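Local coordinates for protein COG0546: Predicted phosphatases (Streptococcus pneumoniae, PDB 2AH5) that is of unknown function but belongs to the haloacid dehalogenase-like hydrolases and is predicted to act as a phosphatase, at residues Ile4-Asp10 / Gln156-Asp162; Gly13-Ser19 / Ile180-Phe184; Pro87-Leu92 / Pro202-Leu206. All coordinates share one frame; numbering follows the deposited sequence.

Contact 1: residues Ile4-Asp10 / Gln156-Asp162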
loop_
_atom_site.group_PDB
_atom_site.type_symbol
_atom_site.label_atom_id
_atom_site.label_comp_id
_atom_site.label_asym_id
_atom_site.label_seq_id
_atom_site.Cartn_x
_atom_site.Cartn_y
_atom_site.Cartn_z
ATOM N N ILE A 4 3.408 8.879 -19.610
ATOM C CA ILE A 4 3.752 7.864 -18.597
ATOM C C ILE A 4 4.640 6.804 -19.244
ATOM O O ILE A 4 4.318 6.268 -20.318
ATOM C CB ILE A 4 2.494 7.199 -17.967
ATOM C CG1 ILE A 4 1.683 8.219 -17.158
ATOM C CG2 ILE A 4 2.881 5.999 -17.079
ATOM C CD1 ILE A 4 0.250 7.826 -16.972
ATOM N N THR A 5 5.773 6.531 -18.601
ATOM C CA THR A 5 6.661 5.431 -19.002
ATOM C C THR A 5 6.881 4.376 -17.901
ATOM O O THR A 5 7.510 3.340 -18.149
ATOM C CB THR A 5 8.054 5.917 -19.464
ATOM O OG1 THR A 5 8.761 6.484 -18.352
ATOM C CG2 THR A 5 7.955 6.954 -20.590
ATOM N N ALA A 6 6.362 4.636 -16.703
ATOM C CA ALA A 6 6.605 3.784 -15.541
ATOM C C ALA A 6 5.370 3.802 -14.644
ATOM O O ALA A 6 4.711 4.839 -14.493
ATOM C CB ALA A 6 7.806 4.271 -14.780
ATOM N N ILE A 7 5.053 2.648 -14.082
ATOM C CA ILE A 7 3.861 2.507 -13.255
ATOM C C ILE A 7 4.237 2.052 -11.838
ATOM O O ILE A 7 4.949 1.045 -11.673
ATOM C CB ILE A 7 2.840 1.525 -13.878
ATOM C CG1 ILE A 7 2.470 1.940 -15.319
ATOM C CG2 ILE A 7 1.610 1.434 -12.980
ATOM C CD1 ILE A 7 1.404 1.028 -15.983
ATOM N N PHE A 8 3.802 2.827 -10.830
ATOM C CA PHE A 8 4.062 2.531 -9.411
ATOM C C PHE A 8 2.789 1.950 -8.773
ATOM O O PHE A 8 1.696 2.461 -9.007
ATOM C CB PHE A 8 4.429 3.809 -8.625
ATOM C CG PHE A 8 5.696 4.496 -9.083
ATOM C CD1 PHE A 8 6.583 3.884 -9.976
ATOM C CD2 PHE A 8 6.028 5.751 -8.550
ATOM C CE1 PHE A 8 7.772 4.527 -10.365
ATOM C CE2 PHE A 8 7.226 6.395 -8.922
ATOM C CZ PHE A 8 8.086 5.796 -9.830
ATOM N N PHE A 9 2.950 0.959 -7.903
ATOM C CA PHE A 9 1.819 0.345 -7.229
ATOM C C PHE A 9 1.991 0.429 -5.716
ATOM O O PHE A 9 3.095 0.175 -5.218
ATOM C CB PHE A 9 1.768 -1.123 -7.579
ATOM C CG PHE A 9 1.302 -1.396 -8.963
ATOM C CD1 PHE A 9 2.205 -1.396 -10.005
ATOM C CD2 PHE A 9 -0.030 -1.670 -9.207
ATOM C CE1 PHE A 9 1.777 -1.672 -11.299
ATOM C CE2 PHE A 9 -0.468 -1.971 -10.513
ATOM C CZ PHE A 9 0.446 -1.955 -11.537
ATOM N N ASP A 10 0.931 0.785 -4.987
ATOM C CA ASP A 10 0.874 0.488 -3.537
ATOM C C ASP A 10 0.749 -1.055 -3.428
ATOM O O ASP A 10 0.389 -1.713 -4.398
ATOM C CB ASP A 10 -0.336 1.182 -2.857
ATOM C CG ASP A 10 -0.150 1.353 -1.327
ATOM O OD1 ASP A 10 0.819 0.814 -0.739
ATOM O OD2 ASP A 10 -0.989 2.043 -0.694
ATOM N N GLN A 156 6.517 11.288 -15.883
ATOM C CA GLN A 156 6.585 9.982 -16.510
ATOM C C GLN A 156 6.035 8.842 -15.641
ATOM O O GLN A 156 6.056 7.688 -16.087
ATOM C CB GLN A 156 8.026 9.603 -16.851
ATOM C CG GLN A 156 8.746 10.447 -17.871
ATOM C CD GLN A 156 10.190 9.964 -17.964
ATOM O OE1 GLN A 156 11.068 10.513 -17.310
ATOM N NE2 GLN A 156 10.412 8.871 -18.693
ATOM N N ALA A 157 5.593 9.142 -14.411
ATOM C CA ALA A 157 5.095 8.085 -13.531
ATOM C C ALA A 157 3.621 8.289 -13.117
ATOM O O ALA A 157 3.079 9.401 -13.201
ATOM C CB ALA A 157 5.990 7.947 -12.293
ATOM N N ILE A 158 3.000 7.202 -12.670
ATOM C CA ILE A 158 1.658 7.239 -12.092
ATOM C C ILE A 158 1.685 6.240 -10.949
ATOM O O ILE A 158 2.371 5.219 -11.034
ATOM C CB ILE A 158 0.552 6.908 -13.161
ATOM C CG1 ILE A 158 -0.877 7.009 -12.578
ATOM C CG2 ILE A 158 0.766 5.553 -13.834
ATOM C CD1 ILE A 158 -1.940 7.181 -13.699
ATOM N N ILE A 159 0.988 6.544 -9.860
ATOM C CA ILE A 159 0.817 5.558 -8.775
ATOM C C ILE A 159 -0.624 5.038 -8.786
ATOM O O ILE A 159 -1.600 5.818 -8.943
ATOM C CB ILE A 159 1.228 6.121 -7.392
ATOM C CG1 ILE A 159 1.190 5.023 -6.320
ATOM C CG2 ILE A 159 0.353 7.365 -7.016
ATOM C CD1 ILE A 159 1.874 5.434 -5.010
ATOM N N ILE A 160 -0.742 3.716 -8.675
ATOM C CA ILE A 160 -2.010 3.036 -8.557
ATOM C C ILE A 160 -2.140 2.715 -7.077
ATOM O O ILE A 160 -1.320 1.961 -6.532
ATOM C CB ILE A 160 -1.993 1.735 -9.428
ATOM C CG1 ILE A 160 -1.744 2.131 -10.906
ATOM C CG2 ILE A 160 -3.266 0.859 -9.165
ATOM C CD1 ILE A 160 -1.874 1.017 -11.972
ATOM N N GLY A 161 -3.131 3.315 -6.421
ATOM C CA GLY A 161 -3.243 3.190 -4.969
ATOM C C GLY A 161 -4.648 3.323 -4.417
ATOM O O GLY A 161 -5.542 3.837 -5.107
ATOM N N ASP A 162 -4.828 2.855 -3.175
ATOM C CA ASP A 162 -6.134 2.778 -2.538
ATOM C C ASP A 162 -6.375 3.752 -1.380
ATOM O O ASP A 162 -7.465 3.739 -0.828
ATOM C CB ASP A 162 -6.440 1.343 -2.057
ATOM C CG ASP A 162 -5.536 0.899 -0.909
ATOM O OD1 ASP A 162 -4.305 1.052 -1.025
ATOM O OD2 ASP A 162 -6.071 0.429 0.124
#
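F8 is held through both backbone polar atoms: its N donates to I158 O at 2.8 Å, with an N-H...O angle of 166°, and its O accepts from I160 N. D10 N carries the parallel pairing onward with a nearly straight bond to I160 O, whereas the bond from I158 N to A6 O is weak. At the other end Q156 O takes two donors, T5 N at 2.8 Å and A6 N at 3.1 Å. Against one face of the F8 ring, offset towards its rim, A157 CB makes a CH-pi contact, 4.1 Å from the ring centroid. These are neighbouring central strands of the parallel sheet of a HAD-type Rossmann-like fold; strand 102-106 borders 6-9 on its far side, and helix 139-149 covers the face bearing F8, A157 and I159. On the other face I160 CD1 touches both F9 CE2, 3.6 Å away, and I7 CG2. Chi1 of -66° leaves I4 CG2 anti to the backbone N, where it meets I158 CG2. Where the strands end, D10, the first residue of a DxDx(T/V) sequence, faces D162, their OD2 and OD1 3.5 Å apart, two acceptors without a hydrogen bond; D162 also binds F184 N and T14 OG1.

Contact 2: residues Gly13-Ser19 / Ile180-Phe184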
loop_
_atom_site.group_PDB
_atom_site.type_symbol
_atom_site.label_atom_id
_atom_site.label_comp_id
_atom_site.label_asym_id
_atom_site.label_seq_id
_atom_site.Cartn_x
_atom_site.Cartn_y
_atom_site.Cartn_z
ATOM N N GLY A 13 -3.727 -3.446 0.181
ATOM C CA GLY A 13 -4.947 -2.744 -0.176
ATOM C C GLY A 13 -5.090 -2.433 -1.648
ATOM O O GLY A 13 -6.119 -1.945 -2.067
ATOM N N THR A 14 -4.057 -2.729 -2.433
ATOM C CA THR A 14 -4.094 -2.485 -3.871
ATOM C C THR A 14 -3.814 -3.795 -4.632
ATOM O O THR A 14 -4.707 -4.348 -5.284
ATOM C CB THR A 14 -3.074 -1.371 -4.241
ATOM O OG1 THR A 14 -3.487 -0.135 -3.645
ATOM C CG2 THR A 14 -2.972 -1.202 -5.738
ATOM N N LEU A 15 -2.592 -4.308 -4.515
ATOM C CA LEU A 15 -2.243 -5.607 -5.089
ATOM C C LEU A 15 -2.683 -6.739 -4.159
ATOM O O LEU A 15 -3.174 -7.789 -4.609
ATOM C CB LEU A 15 -0.728 -5.693 -5.341
ATOM C CG LEU A 15 -0.158 -4.638 -6.289
ATOM C CD1 LEU A 15 1.359 -4.604 -6.250
ATOM C CD2 LEU A 15 -0.657 -4.881 -7.711
ATOM N N VAL A 16 -2.532 -6.489 -2.860
ATOM C CA VAL A 16 -2.586 -7.559 -1.874
ATOM C C VAL A 16 -3.704 -7.308 -0.887
ATOM O O VAL A 16 -3.737 -6.266 -0.241
ATOM C CB VAL A 16 -1.220 -7.767 -1.133
ATOM C CG1 VAL A 16 -1.378 -8.862 -0.087
ATOM C CG2 VAL A 16 -0.116 -8.168 -2.151
ATOM N N ASP A 17 -4.626 -8.265 -0.792
ATOM C CA ASP A 17 -5.591 -8.271 0.282
ATOM C C ASP A 17 -4.946 -8.839 1.544
ATOM O O ASP A 17 -5.059 -10.042 1.848
ATOM C CB ASP A 17 -6.879 -9.046 -0.086
ATOM C CG ASP A 17 -7.937 -8.924 0.989
ATOM O OD1 ASP A 17 -7.629 -8.339 2.050
ATOM O OD2 ASP A 17 -9.069 -9.401 0.785
ATOM N N SER A 18 -4.299 -7.951 2.286
ATOM C CA SER A 18 -3.554 -8.340 3.487
ATOM C C SER A 18 -4.461 -8.233 4.728
ATOM O O SER A 18 -3.965 -8.323 5.861
ATOM C CB SER A 18 -2.334 -7.431 3.638
ATOM O OG SER A 18 -2.679 -6.084 3.335
ATOM N N SER A 19 -5.762 -7.982 4.521
ATOM C CA SER A 19 -6.661 -7.595 5.646
ATOM C C SER A 19 -6.751 -8.617 6.780
ATOM O O SER A 19 -6.760 -8.214 7.933
ATOM C CB SER A 19 -8.085 -7.233 5.186
ATOM O OG SER A 19 -8.717 -8.343 4.570
ATOM N N ILE A 180 -7.964 3.431 -6.737
ATOM C CA ILE A 180 -8.678 2.157 -6.843
ATOM C C ILE A 180 -9.561 1.965 -5.623
ATOM O O ILE A 180 -9.206 2.395 -4.516
ATOM C CB ILE A 180 -7.731 0.950 -7.095
ATOM C CG1 ILE A 180 -6.898 0.580 -5.836
ATOM C CG2 ILE A 180 -6.908 1.206 -8.401
ATOM C CD1 ILE A 180 -7.609 -0.434 -4.886
ATOM N N THR A 181 -10.726 1.350 -5.826
ATOM C CA THR A 181 -11.741 1.323 -4.773
ATOM C C THR A 181 -12.098 -0.088 -4.301
ATOM O O THR A 181 -13.040 -0.247 -3.512
ATOM C CB THR A 181 -13.034 2.051 -5.224
ATOM O OG1 THR A 181 -13.590 1.346 -6.335
ATOM C CG2 THR A 181 -12.743 3.488 -5.662
ATOM N N TRP A 182 -11.379 -1.099 -4.806
ATOM C CA TRP A 182 -11.572 -2.501 -4.377
ATOM C C TRP A 182 -10.812 -2.791 -3.078
ATOM O O TRP A 182 -10.863 -3.919 -2.551
ATOM C CB TRP A 182 -11.155 -3.496 -5.478
ATOM C CG TRP A 182 -9.683 -3.523 -5.793
ATOM C CD1 TRP A 182 -8.680 -4.056 -5.019
ATOM C CD2 TRP A 182 -9.053 -3.028 -6.981
ATOM N NE1 TRP A 182 -7.464 -3.912 -5.655
ATOM C CE2 TRP A 182 -7.661 -3.272 -6.853
ATOM C CE3 TRP A 182 -9.524 -2.385 -8.133
ATOM C CZ2 TRP A 182 -6.735 -2.888 -7.827
ATOM C CZ3 TRP A 182 -8.597 -2.002 -9.108
ATOM C CH2 TRP A 182 -7.222 -2.259 -8.954
ATOM N N GLY A 183 -10.101 -1.783 -2.578
ATOM C CA GLY A 183 -9.176 -1.961 -1.455
ATOM C C GLY A 183 -9.638 -1.344 -0.154
ATOM O O GLY A 183 -10.839 -1.344 0.158
ATOM N N PHE A 184 -8.688 -0.799 0.595
ATOM C CA PHE A 184 -8.949 -0.450 1.992
ATOM C C PHE A 184 -9.446 0.976 2.195
ATOM O O PHE A 184 -10.257 1.214 3.091
ATOM C CB PHE A 184 -7.744 -0.800 2.892
ATOM C CG PHE A 184 -7.298 -2.244 2.777
ATOM C CD1 PHE A 184 -8.217 -3.255 2.479
ATOM C CD2 PHE A 184 -5.970 -2.590 2.992
ATOM C CE1 PHE A 184 -7.812 -4.586 2.369
ATOM C CE2 PHE A 184 -5.555 -3.921 2.900
ATOM C CZ PHE A 184 -6.475 -4.915 2.568
#
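D17 OD1, 3.7 Å from F184 CZ and near the plane of that ring, is gripped by two groups of S19. S19 OG donates to its syn lone pair at 2.7 Å, while S19 N meets it nearly along its C-O axis, closing an Asx turn just as helix 19-33 begins. The D17 carboxylate and F184 ring planes stand 64° apart. S18 OG, bonded to D12 OD1, also lies at the ring edge, and S19 CB packs against CZ. One face of F184 rests on the backbone of G13, whose CA makes a CH-pi contact 3.5 Å from the ring centroid. G13 has positive phi (80°), and the F184 ring packs directly on its CA. This loop follows the first strand of the HAD-type fold and carries T14 of the DxDx(T/V) sequence; the contact packs it against the loop leaving strand 176-180. There, G183 CA approaches G13 O to 3.1 Å in a CA-H...O contact. Further along, W182 NE1 donates to T14 O at 2.8 Å, in the carbonyl plane on a lone pair and almost exactly in the indole plane. With CG between the backbone N and the carbonyl carbon (chi1 67°), the indole lays one face on I180 CD1, a methyl that also reaches G13 O at 3.5 Å. The T14 hydroxyl turns to D162, whose other carboxylate oxygen accepts from F184 N.

Contact 3: residues Pro87-Leu92 / Pro202-Leu206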
loop_
_atom_site.group_PDB
_atom_site.type_symbol
_atom_site.label_atom_id
_atom_site.label_comp_id
_atom_site.label_asym_id
_atom_site.label_seq_id
_atom_site.Cartn_x
_atom_site.Cartn_y
_atom_site.Cartn_z
ATOM N N PRO A 87 -8.716 -10.373 -6.554
ATOM C CA PRO A 87 -9.055 -11.051 -7.823
ATOM C C PRO A 87 -8.511 -10.299 -9.044
ATOM O O PRO A 87 -8.450 -9.087 -8.993
ATOM C CB PRO A 87 -10.577 -11.017 -7.820
ATOM C CG PRO A 87 -10.948 -10.977 -6.330
ATOM C CD PRO A 87 -9.907 -10.079 -5.727
ATOM N N GLN A 88 -8.101 -11.008 -10.106
ATOM C CA GLN A 88 -7.644 -10.385 -11.371
ATOM C C GLN A 88 -6.309 -9.588 -11.296
ATOM O O GLN A 88 -5.864 -8.971 -12.289
ATOM C CB GLN A 88 -8.764 -9.494 -11.962
ATOM C CG GLN A 88 -10.112 -10.187 -12.183
ATOM C CD GLN A 88 -9.997 -11.441 -13.031
ATOM O OE1 GLN A 88 -10.226 -12.554 -12.548
ATOM N NE2 GLN A 88 -9.617 -11.268 -14.289
ATOM N N ILE A 89 -5.657 -9.585 -10.135
ATOM C CA ILE A 89 -4.389 -8.851 -10.025
ATOM C C ILE A 89 -3.284 -9.442 -10.913
ATOM O O ILE A 89 -2.556 -8.700 -11.573
ATOM C CB ILE A 89 -3.897 -8.705 -8.542
ATOM C CG1 ILE A 89 -4.803 -7.750 -7.767
ATOM C CG2 ILE A 89 -2.450 -8.195 -8.501
ATOM C CD1 ILE A 89 -4.856 -6.257 -8.304
ATOM N N ILE A 90 -3.150 -10.771 -10.931
ATOM C CA ILE A 90 -2.182 -11.422 -11.836
ATOM C C ILE A 90 -2.438 -10.995 -13.287
ATOM O O ILE A 90 -1.496 -10.623 -13.996
ATOM C CB ILE A 90 -2.157 -12.977 -11.709
ATOM C CG1 ILE A 90 -1.663 -13.426 -10.322
ATOM C CG2 ILE A 90 -1.246 -13.597 -12.776
ATOM C CD1 ILE A 90 -0.162 -13.246 -10.107
ATOM N N ASP A 91 -3.707 -11.045 -13.716
ATOM C CA ASP A 91 -4.087 -10.576 -15.073
ATOM C C ASP A 91 -3.618 -9.139 -15.333
ATOM O O ASP A 91 -3.012 -8.853 -16.377
ATOM C CB ASP A 91 -5.588 -10.700 -15.313
ATOM C CG ASP A 91 -5.951 -10.725 -16.807
ATOM O OD1 ASP A 91 -5.057 -11.054 -17.657
ATOM O OD2 ASP A 91 -7.131 -10.424 -17.102
ATOM N N LEU A 92 -3.894 -8.248 -14.392
ATOM C CA LEU A 92 -3.534 -6.830 -14.536
ATOM C C LEU A 92 -2.031 -6.677 -14.665
ATOM O O LEU A 92 -1.532 -5.941 -15.533
ATOM C CB LEU A 92 -4.008 -6.045 -13.300
ATOM C CG LEU A 92 -3.559 -4.588 -13.266
ATOM C CD1 LEU A 92 -4.139 -3.806 -14.452
ATOM C CD2 LEU A 92 -3.998 -3.999 -11.928
ATOM N N PRO A 202 -9.796 -4.378 -11.099
ATOM C CA PRO A 202 -8.452 -4.344 -11.688
ATOM C C PRO A 202 -8.399 -4.132 -13.194
ATOM O O PRO A 202 -7.600 -3.317 -13.633
ATOM C CB PRO A 202 -7.862 -5.701 -11.287
ATOM C CG PRO A 202 -8.512 -5.937 -9.928
ATOM C CD PRO A 202 -9.941 -5.530 -10.186
ATOM N N LEU A 203 -9.228 -4.822 -13.990
ATOM C CA LEU A 203 -9.102 -4.693 -15.465
ATOM C C LEU A 203 -9.582 -3.351 -16.026
ATOM O O LEU A 203 -9.183 -2.922 -17.143
ATOM C CB LEU A 203 -9.671 -5.908 -16.233
ATOM C CG LEU A 203 -9.098 -7.285 -15.855
ATOM C CD1 LEU A 203 -9.633 -8.374 -16.804
ATOM C CD2 LEU A 203 -7.573 -7.315 -15.822
ATOM N N GLU A 204 -10.339 -2.619 -15.214
ATOM C CA GLU A 204 -10.705 -1.254 -15.568
ATOM C C GLU A 204 -9.430 -0.324 -15.657
ATOM O O GLU A 204 -9.387 0.651 -16.407
ATOM C CB GLU A 204 -11.674 -0.764 -14.522
ATOM C CG GLU A 204 -12.404 0.468 -14.886
ATOM C CD GLU A 204 -13.395 0.862 -13.804
ATOM O OE1 GLU A 204 -13.525 0.132 -12.779
ATOM O OE2 GLU A 204 -14.017 1.915 -14.001
ATOM N N VAL A 205 -8.389 -0.693 -14.913
ATOM C CA VAL A 205 -7.135 0.080 -14.879
ATOM C C VAL A 205 -6.520 0.167 -16.276
ATOM O O VAL A 205 -5.902 1.158 -16.660
ATOM C CB VAL A 205 -6.117 -0.549 -13.901
ATOM C CG1 VAL A 205 -4.757 0.125 -14.040
ATOM C CG2 VAL A 205 -6.593 -0.412 -12.441
ATOM N N LEU A 206 -6.704 -0.900 -17.041
ATOM C CA LEU A 206 -5.992 -1.093 -18.299
ATOM C C LEU A 206 -6.402 -0.074 -19.337
ATOM O O LEU A 206 -5.584 0.353 -20.132
ATOM C CB LEU A 206 -6.271 -2.495 -18.820
ATOM C CG LEU A 206 -5.591 -3.581 -18.017
ATOM C CD1 LEU A 206 -6.142 -4.929 -18.480
ATOM C CD2 LEU A 206 -4.059 -3.512 -18.205
#
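L92, near the start of helix 89-97, packs between that helix and the C-terminal segment leading into the weakly bonded helix 204-208, in the layer against one face of the Rossmann-like sheet. Its CB stands 4.4 Å from P202 CB. CG, anti to the backbone N (chi1 174°), carries the two methyls, CD1 and CD2, over the first turn of the partner segment. CD1 does most of the touching: it lies 3.6 Å from P202 O, 3.8 Å from L206 CD2 and 3.9 Å from V205 CB. The side chains of L92 and L206 run antiparallel alongside one another. CD2, the other branch, faces P202 O and, farther off, P202 CB. P202 is wedged against the start of helix 89-97, its ring CG 3.3 Å from P87 O and touching I89 CD1, with the two side chains about at right angles; Q88, the N-cap residue, touches CB and CG of the same ring with its CB. W182 touches P202 and I89. No hydrogen bond joins the segments, and the packing is mostly apolar. Towards the outside, L203 crosses D91 at about a right angle, and both its methyls approach the carboxylate, CD1 at 3.2 Å from D91 OD2.

Overall arrangement
Along the chain the first segments, 4-10, 13-19 and 87-92, all precede the second ones, 156-162, 180-184 and 202-206, so the contacts interlock. Contact 1 joins neighbouring strands in the middle of the parallel sheet; contact 2 lies at the carboxyl ends of the strands, about 15 Å from it, centre to centre. Contact 3 packs the start of helix 89-97 against the loop and first residues of helix 204-208, about 14 Å from contact 1 and 12 Å from contact 2, between centres. D162 links contacts 1 and 2, I160 meets V205 of contact 3, and W182 with I89 bridges contacts 2 and 3. Contacts 1 and 2 gather the DxDx(T/V) segment and D162, consistent with a HAD-type active site.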